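Local coordinates for glutamate racemase (Campylobacter jejuni, PDB 3UHF), which belongs to the Asp/Glu/hydantoin racemase family and holds d-glutamic acid in a pocket between two alpha/beta lobes, at residues V116-V121 against V232-E237; H206-G211 against L224-D229. All blocks are in the same frame, centred on the assembly; numbering follows the deposited sequence. Where two conformers were deposited one is given.

From the N terminus, the chain builds most of a five-stranded parallel sheet before helix 117-128 carries it across to the second sheet, of four strands. Contact 1 closes the longer loop, bringing the start of that helix against 232-237 some 110 residues later. Contact 2 is nested inside it: 206-211, which follows strand 199-202, meets 224-229, where edge strand 223-226 runs into helix 227-238. This helix serves both contacts and takes the chain back toward strand 249-254 of the first sheet. Contact 1 therefore pairs the two interlobe helices, while contact 2 stays within the second lobe. The two touch through Gly-120 and Ile-225, and through Val-116 and Ser-227.

Contact 1 of 2, residues V116-V121 against V232-E237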
ATOM      1  N   VAL A 116      -1.377  -4.193  -4.074  1.00 17.23           N
ATOM      2  CA  VAL A 116      -1.143  -2.852  -4.595  1.00 15.56           C
ATOM      3  C   VAL A 116      -0.030  -2.776  -5.643  1.00 22.95           C
ATOM      4  O   VAL A 116       0.240  -1.707  -6.187  1.00 20.65           O
ATOM      5  CB  VAL A 116      -0.833  -1.852  -3.459  1.00 16.83           C
ATOM      6  CG1 VAL A 116      -2.089  -1.585  -2.623  1.00 18.98           C
ATOM      7  CG2 VAL A 116       0.321  -2.373  -2.574  1.00 18.58           C
ATOM      8  N   ILE A 117       0.616  -3.897  -5.935  1.00 17.88           N
ATOM      9  CA  ILE A 117       1.766  -3.858  -6.833  1.00 14.96           C
ATOM     10  C   ILE A 117       1.353  -3.737  -8.306  1.00 19.66           C
ATOM     11  O   ILE A 117       1.870  -2.881  -9.023  1.00 19.38           O
ATOM     12  CB  ILE A 117       2.697  -5.066  -6.616  1.00 15.34           C
ATOM     13  CG1 ILE A 117       3.285  -4.994  -5.200  1.00 14.56           C
ATOM     14  CG2 ILE A 117       3.808  -5.073  -7.647  1.00 16.30           C
ATOM     15  CD1 ILE A 117       4.156  -6.173  -4.822  1.00 16.69           C
ATOM     16  N   ASP A 118       0.437  -4.588  -8.754  0.84 17.42           N
ATOM     17  CA  ASP A 118      -0.065  -4.515 -10.130  0.84 17.95           C
ATOM     18  C   ASP A 118      -0.625  -3.115 -10.395  0.84 21.45           C
ATOM     19  O   ASP A 118      -0.292  -2.470 -11.404  0.84 18.92           O
ATOM     20  CB  ASP A 118      -1.123  -5.597 -10.347  0.84 20.41           C
ATOM     21  CG  ASP A 118      -1.540  -5.749 -11.805  0.84 36.29           C
ATOM     22  OD1 ASP A 118      -1.109  -4.938 -12.654  0.84 37.34           O
ATOM     23  OD2 ASP A 118      -2.313  -6.693 -12.096  0.84 30.76           O
ATOM     24  N   ALA A 119      -1.438  -2.629  -9.464  1.00 18.10           N
ATOM     25  CA  ALA A 119      -2.007  -1.295  -9.576  1.00 21.13           C
ATOM     26  C   ALA A 119      -0.942  -0.208  -9.707  1.00 19.10           C
ATOM     27  O   ALA A 119      -1.084   0.710 -10.511  1.00 18.70           O
ATOM     28  CB  ALA A 119      -2.896  -1.012  -8.371  1.00 21.45           C
ATOM     29  N   GLY A 120       0.104  -0.289  -8.892  1.00 16.85           N
ATOM     30  CA  GLY A 120       1.165   0.704  -8.928  1.00 15.25           C
ATOM     31  C   GLY A 120       1.928   0.680 -10.248  1.00 20.02           C
ATOM     32  O   GLY A 120       2.304   1.716 -10.792  1.00 16.86           O
ATOM     33  N   VAL A 121       2.173  -0.513 -10.771  1.00 16.89           N
ATOM     34  CA  VAL A 121       2.791  -0.626 -12.094  1.00 16.21           C
ATOM     35  C   VAL A 121       1.908  -0.018 -13.191  1.00 18.79           C
ATOM     36  O   VAL A 121       2.387   0.751 -14.037  1.00 18.95           O
ATOM     37  CB  VAL A 121       3.140  -2.092 -12.412  1.00 18.71           C
ATOM     38  CG1 VAL A 121       3.561  -2.238 -13.869  1.00 21.42           C
ATOM     39  CG2 VAL A 121       4.251  -2.564 -11.465  1.00 18.03           C
ATOM     40  N   VAL A 232      -7.058   2.606  -6.173  1.00 23.07           N
ATOM     41  CA  VAL A 232      -8.394   3.154  -6.448  1.00 22.84           C
ATOM     42  C   VAL A 232      -8.728   3.062  -7.944  1.00 22.43           C
ATOM     43  O   VAL A 232      -9.798   2.589  -8.323  1.00 23.62           O
ATOM     44  CB  VAL A 232      -8.557   4.615  -5.965  1.00 24.79           C
ATOM     45  CG1 VAL A 232      -9.825   5.223  -6.538  1.00 24.96           C
ATOM     46  CG2 VAL A 232      -8.575   4.685  -4.431  1.00 23.19           C
ATOM     47  N   GLU A 233      -7.803   3.492  -8.796  1.00 21.22           N
ATOM     48  CA  GLU A 233      -8.062   3.481 -10.237  1.00 23.42           C
ATOM     49  C   GLU A 233      -8.197   2.051 -10.759  1.00 26.46           C
ATOM     50  O   GLU A 233      -9.038   1.751 -11.606  1.00 26.68           O
ATOM     51  CB  GLU A 233      -6.947   4.214 -10.975  1.00 29.46           C
ATOM     52  CG  GLU A 233      -6.823   5.672 -10.573  1.00 29.36           C
ATOM     53  CD  GLU A 233      -8.129   6.426 -10.793  1.00 43.32           C
ATOM     54  OE1 GLU A 233      -8.626   6.428 -11.942  1.00 44.04           O
ATOM     55  OE2 GLU A 233      -8.665   6.998  -9.818  1.00 44.36           O
ATOM     56  N   PHE A 234      -7.343   1.180 -10.236  1.00 24.70           N
ATOM     57  CA  PHE A 234      -7.344  -0.245 -10.552  1.00 24.73           C
ATOM     58  C   PHE A 234      -8.685  -0.899 -10.220  1.00 28.04           C
ATOM     59  O   PHE A 234      -9.238  -1.657 -11.026  1.00 27.84           O
ATOM     60  CB  PHE A 234      -6.188  -0.898  -9.767  1.00 21.41           C
ATOM     61  CG  PHE A 234      -6.051  -2.389  -9.958  1.00 27.48           C
ATOM     62  CD1 PHE A 234      -5.090  -2.903 -10.818  1.00 31.27           C
ATOM     63  CD2 PHE A 234      -6.842  -3.271  -9.243  1.00 31.88           C
ATOM     64  CE1 PHE A 234      -4.942  -4.266 -10.979  1.00 37.50           C
ATOM     65  CE2 PHE A 234      -6.702  -4.636  -9.405  1.00 41.45           C
ATOM     66  CZ  PHE A 234      -5.747  -5.134 -10.272  1.00 39.41           C
ATOM     67  N   LEU A 235      -9.211  -0.618  -9.029  1.00 25.62           N
ATOM     68  CA  LEU A 235     -10.472  -1.219  -8.605  1.00 26.27           C
ATOM     69  C   LEU A 235     -11.659  -0.773  -9.449  1.00 29.61           C
ATOM     70  O   LEU A 235     -12.543  -1.579  -9.761  1.00 31.83           O
ATOM     71  CB  LEU A 235     -10.748  -0.911  -7.134  1.00 27.58           C
ATOM     72  CG  LEU A 235      -9.775  -1.650  -6.212  1.00 28.09           C
ATOM     73  CD1 LEU A 235      -9.960  -1.210  -4.768  1.00 29.61           C
ATOM     74  CD2 LEU A 235      -9.969  -3.150  -6.358  1.00 30.99           C
ATOM     75  N   LYS A 236     -11.686   0.506  -9.813  1.00 28.71           N
ATOM     76  CA  LYS A 236     -12.779   1.018 -10.642  1.00 34.79           C
ATOM     77  C   LYS A 236     -12.832   0.323 -11.998  1.00 37.96           C
ATOM     78  O   LYS A 236     -13.903   0.161 -12.594  1.00 40.21           O
ATOM     79  CB  LYS A 236     -12.678   2.539 -10.792  1.00 35.93           C
ATOM     80  CG  LYS A 236     -12.912   3.276  -9.466  1.00 38.19           C
ATOM     81  CD  LYS A 236     -13.046   4.787  -9.624  1.00 40.86           C
ATOM     82  CE  LYS A 236     -11.691   5.450  -9.793  1.00 50.25           C
ATOM     83  NZ  LYS A 236     -11.754   6.928  -9.587  1.00 53.24           N
ATOM     84  N   GLU A 237     -11.675  -0.111 -12.481  1.00 36.24           N
ATOM     85  CA  GLU A 237     -11.603  -0.803 -13.764  1.00 42.26           C
ATOM     86  C   GLU A 237     -11.913  -2.300 -13.663  1.00 41.06           C
ATOM     87  O   GLU A 237     -12.489  -2.881 -14.578  1.00 42.37           O
ATOM     88  CB  GLU A 237     -10.214  -0.621 -14.366  1.00 37.50           C
ATOM     89  CG  GLU A 237      -9.840   0.815 -14.643  1.00 42.68           C
ATOM     90  CD  GLU A 237      -8.336   0.999 -14.717  1.00 49.43           C
ATOM     91  OE1 GLU A 237      -7.878   2.138 -14.952  1.00 50.23           O
ATOM     92  OE2 GLU A 237      -7.617  -0.006 -14.526  1.00 41.82           O
TER
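The 3.0 Å bond from Val-121 N to Ile-117 O, one of the first of helix 117-128, sets the turn from which Asp-118 and Ala-119 meet Phe-234 of helix 227-238. The meeting itself is made by side-chain packing. Ala-119 CB lies 3.6 Å from Phe-234 CB and also rests beside CG, at the root of the ring. The backbones come close here, with Ala-119 CA 5.5 Å from Phe-234 CA, a spacing that the small methyl permits. Further along the ring, Phe-234 CD1 lies 3.7 Å from Ala-119 CA, which approaches obliquely. Phe-234 has CG anti to the backbone N (chi1 179°), which reaches the ring out across Ala-119 to Asp-118.

Asp-118 was modelled in two conformers; in one of them OD2 comes to the ring edge, near its plane, 3.7 Å from Phe-234 CE1, so this contact may be partial. The carboxylate is turned 66° against the ring, and the two side chains cross at about a right angle. Such an approach could let a carboxylate oxygen face the weakly positive rim of the ring.

Phe-234 also meets the ring of Tyr-114, in strand 113-114 just ahead of helix 117-128, with the planes at about 70°. A salt bridge from Glu-237 to Lys-126 joins the same two helices further on, while Val-232 and Leu-235 turn to Leu-43 of helix 37-45. This is helix-helix packing between two connections of a two-lobed alpha/beta fold: helix 117-128 leads from the first parallel sheet to the second, and helix 227-238 leads back.

Contact 2 of 2, residues H206-G211 against L224-D229; sequences HFPLLG and LIHSGD. With DGL (D-glutamic acid), chain C.
Pro-208 sits over one face of the His-226 imidazole in a CH-pi contact, its CG 3.8 Å from the ring centroid and 30° off the normal. CB joins in, so that the pyrrolidine edge bears on the NE2 and CD2 side of the ring. On the opposite face lies Asp-229 OD1, offset toward the rim.

Toward the strand's start, the Leu-224 CD2 methyl packs on the Gly-211 backbone by van der Waals contact, 3.7 Å from CA and 3.4 Å from the carbonyl O, at the start of helix 211-218.

The hydrogen bonds lie within 224-229. His-226 is the N-cap of helix 227-238, and with CG opposite the backbone N (chi1 -176°) its ring turns ND1 to the amides of the first turn. His-226 ND1 accepts from Asp-229 N at 3.1 Å, fairly straight at 161°, though the donor is tilted 30° from the ring plane; Gly-228 N adds a weak, bent bond.

Toward the ligand, His-206 CE1 stands 3.5 Å from DGL CG, while His-206 NE2 is hydrogen-bonded to Glu-174.

With ND1 taken up as acceptor, a neutral His-226 would probably carry its proton on NE2, and the ring that caps one helix also offers its face to the proline before the other.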
ATOM      1  N   HIS A 206       4.107   3.327   4.003  1.00 15.67           N
ATOM      2  CA  HIS A 206       4.521   4.466   4.817  1.00 16.24           C
ATOM      3  C   HIS A 206       4.976   5.649   3.987  1.00 16.69           C
ATOM      4  O   HIS A 206       5.038   6.778   4.480  1.00 17.81           O
ATOM      5  CB  HIS A 206       5.676   4.072   5.761  1.00 16.87           C
ATOM      6  CG  HIS A 206       5.275   3.122   6.848  1.00 17.80           C
ATOM      7  ND1 HIS A 206       4.606   1.945   6.600  1.00 16.39           N
ATOM      8  CD2 HIS A 206       5.486   3.164   8.189  1.00 19.27           C
ATOM      9  CE1 HIS A 206       4.401   1.308   7.743  1.00 18.14           C
ATOM     10  NE2 HIS A 206       4.922   2.029   8.721  1.00 21.19           N
ATOM     11  N   PHE A 207       5.313   5.405   2.727  1.00 16.91           N
ATOM     12  CA  PHE A 207       6.041   6.423   1.981  1.00 17.36           C
ATOM     13  C   PHE A 207       5.257   7.674   1.550  1.00 16.48           C
ATOM     14  O   PHE A 207       5.875   8.724   1.352  1.00 21.33           O
ATOM     15  CB  PHE A 207       6.829   5.834   0.800  1.00 17.45           C
ATOM     16  CG  PHE A 207       7.923   4.847   1.199  1.00 18.10           C
ATOM     17  CD1 PHE A 207       8.197   4.544   2.536  1.00 16.96           C
ATOM     18  CD2 PHE A 207       8.688   4.242   0.214  1.00 19.92           C
ATOM     19  CE1 PHE A 207       9.194   3.620   2.872  1.00 15.88           C
ATOM     20  CE2 PHE A 207       9.683   3.339   0.526  1.00 16.89           C
ATOM     21  CZ  PHE A 207       9.947   3.018   1.862  1.00 17.99           C
ATOM     22  N   PRO A 208       3.913   7.582   1.392  1.00 20.25           N
ATOM     23  CA  PRO A 208       3.214   8.840   1.099  1.00 21.43           C
ATOM     24  C   PRO A 208       3.420   9.932   2.161  1.00 19.30           C
ATOM     25  O   PRO A 208       3.308  11.122   1.849  1.00 22.57           O
ATOM     26  CB  PRO A 208       1.736   8.409   1.036  1.00 21.71           C
ATOM     27  CG  PRO A 208       1.794   7.037   0.456  1.00 16.88           C
ATOM     28  CD  PRO A 208       3.033   6.414   1.149  1.00 19.94           C
ATOM     29  N   LEU A 209       3.728   9.540   3.394  1.00 17.23           N
ATOM     30  CA  LEU A 209       3.932  10.518   4.466  1.00 18.50           C
ATOM     31  C   LEU A 209       5.201  11.333   4.205  1.00 20.96           C
ATOM     32  O   LEU A 209       5.389  12.411   4.770  1.00 25.27           O
ATOM     33  CB  LEU A 209       4.018   9.821   5.835  1.00 20.78           C
ATOM     34  CG  LEU A 209       2.724   9.393   6.548  1.00 29.31           C
ATOM     35  CD1 LEU A 209       1.877  10.602   6.926  1.00 32.79           C
ATOM     36  CD2 LEU A 209       1.915   8.402   5.706  1.00 31.44           C
ATOM     37  N   LEU A 210       6.073  10.798   3.349  1.00 19.07           N
ATOM     38  CA  LEU A 210       7.325  11.451   2.988  1.00 22.25           C
ATOM     39  C   LEU A 210       7.256  12.074   1.604  1.00 23.92           C
ATOM     40  O   LEU A 210       8.265  12.542   1.070  1.00 21.48           O
ATOM     41  CB  LEU A 210       8.461  10.428   2.987  1.00 22.66           C
ATOM     42  CG  LEU A 210       8.688   9.673   4.290  1.00 19.75           C
ATOM     43  CD1 LEU A 210       9.895   8.762   4.168  1.00 18.84           C
ATOM     44  CD2 LEU A 210       8.875  10.641   5.465  1.00 21.09           C
ATOM     45  N   GLY A 211       6.073  12.062   1.002  1.00 21.97           N
ATOM     46  CA  GLY A 211       5.954  12.488  -0.379  1.00 19.53           C
ATOM     47  C   GLY A 211       6.388  13.918  -0.639  1.00 22.63           C
ATOM     48  O   GLY A 211       7.084  14.188  -1.619  1.00 25.80           O
ATOM     49  N   LEU A 224       5.463  11.324  -8.569  1.00 19.57           N
ATOM     50  CA  LEU A 224       5.346  10.342  -7.504  1.00 19.13           C
ATOM     51  C   LEU A 224       4.127   9.458  -7.762  1.00 19.65           C
ATOM     52  O   LEU A 224       3.041   9.958  -8.063  1.00 23.30           O
ATOM     53  CB  LEU A 224       5.236  11.017  -6.127  1.00 21.46           C
ATOM     54  CG  LEU A 224       6.541  11.398  -5.416  1.00 26.30           C
ATOM     55  CD1 LEU A 224       7.345  12.352  -6.269  1.00 32.55           C
ATOM     56  CD2 LEU A 224       6.225  12.041  -4.076  1.00 31.87           C
ATOM     57  N   ILE A 225       4.327   8.146  -7.667  1.00 17.13           N
ATOM     58  CA  ILE A 225       3.246   7.185  -7.842  1.00 21.06           C
ATOM     59  C   ILE A 225       2.789   6.680  -6.476  1.00 22.35           C
ATOM     60  O   ILE A 225       3.537   6.003  -5.780  1.00 19.47           O
ATOM     61  CB  ILE A 225       3.679   5.984  -8.730  1.00 15.30           C
ATOM     62  CG1 ILE A 225       4.339   6.475 -10.025  1.00 21.74           C
ATOM     63  CG2 ILE A 225       2.496   5.078  -9.002  1.00 17.42           C
ATOM     64  CD1 ILE A 225       3.446   7.346 -10.905  1.00 24.96           C
ATOM     65  N   HIS A 226       1.554   7.013  -6.103  1.00 18.83           N
ATOM     66  CA  HIS A 226       1.009   6.695  -4.773  1.00 17.09           C
ATOM     67  C   HIS A 226       0.232   5.365  -4.883  1.00 19.82           C
ATOM     68  O   HIS A 226      -0.636   5.222  -5.750  1.00 17.93           O
ATOM     69  CB  HIS A 226       0.100   7.872  -4.386  1.00 18.49           C
ATOM     70  CG  HIS A 226      -0.488   7.809  -3.012  1.00 26.82           C
ATOM     71  ND1 HIS A 226      -1.429   6.872  -2.642  1.00 24.27           N
ATOM     72  CD2 HIS A 226      -0.335   8.632  -1.944  1.00 26.20           C
ATOM     73  CE1 HIS A 226      -1.798   7.097  -1.391  1.00 26.50           C
ATOM     74  NE2 HIS A 226      -1.157   8.164  -0.949  1.00 24.02           N
ATOM     75  N   SER A 227       0.575   4.381  -4.051  1.00 16.16           N
ATOM     76  CA  SER A 227      -0.022   3.043  -4.148  1.00 18.60           C
ATOM     77  C   SER A 227      -1.515   3.036  -3.847  1.00 19.32           C
ATOM     78  O   SER A 227      -2.270   2.248  -4.433  1.00 17.71           O
ATOM     79  CB  SER A 227       0.709   2.043  -3.228  1.00 14.86           C
ATOM     80  OG  SER A 227       2.023   1.783  -3.699  1.00 17.58           O
ATOM     81  N   GLY A 228      -1.942   3.907  -2.937  1.00 18.66           N
ATOM     82  CA  GLY A 228      -3.354   4.027  -2.603  1.00 20.66           C
ATOM     83  C   GLY A 228      -4.177   4.608  -3.741  1.00 24.23           C
ATOM     84  O   GLY A 228      -5.247   4.097  -4.080  1.00 21.24           O
ATOM     85  N   ASP A 229      -3.701   5.699  -4.323  1.00 18.44           N
ATOM     86  CA  ASP A 229      -4.399   6.275  -5.475  1.00 18.01           C
ATOM     87  C   ASP A 229      -4.388   5.280  -6.633  1.00 19.79           C
ATOM     88  O   ASP A 229      -5.351   5.184  -7.386  1.00 19.49           O
ATOM     89  CB  ASP A 229      -3.743   7.585  -5.905  1.00 26.56           C
ATOM     90  CG  ASP A 229      -3.854   8.676  -4.843  1.00 33.56           C
ATOM     91  OD1 ASP A 229      -4.759   8.585  -3.983  1.00 33.28           O
ATOM     92  OD2 ASP A 229      -3.042   9.628  -4.874  1.00 28.72           O
TER
HETATM   93  N   DGL C 260       3.379  -2.216   5.167  1.00 20.48           N
HETATM   94  CA  DGL C 260       4.760  -2.420   4.719  1.00 18.17           C
HETATM   95  C   DGL C 260       4.865  -2.189   3.220  1.00 17.30           C
HETATM   96  O   DGL C 260       4.006  -1.534   2.614  1.00 18.20           O
HETATM   97  CB  DGL C 260       5.715  -1.470   5.440  1.00 14.84           C
HETATM   98  CG  DGL C 260       5.884  -1.793   6.923  1.00 20.22           C
HETATM   99  CD  DGL C 260       6.425  -3.194   7.111  1.00 25.53           C
HETATM  100  OE1 DGL C 260       5.639  -4.093   7.487  1.00 20.42           O
HETATM  101  OE2 DGL C 260       7.628  -3.402   6.843  1.00 18.98           O
HETATM  102  OXT DGL C 260       5.829  -2.623   2.603  1.00 19.23           O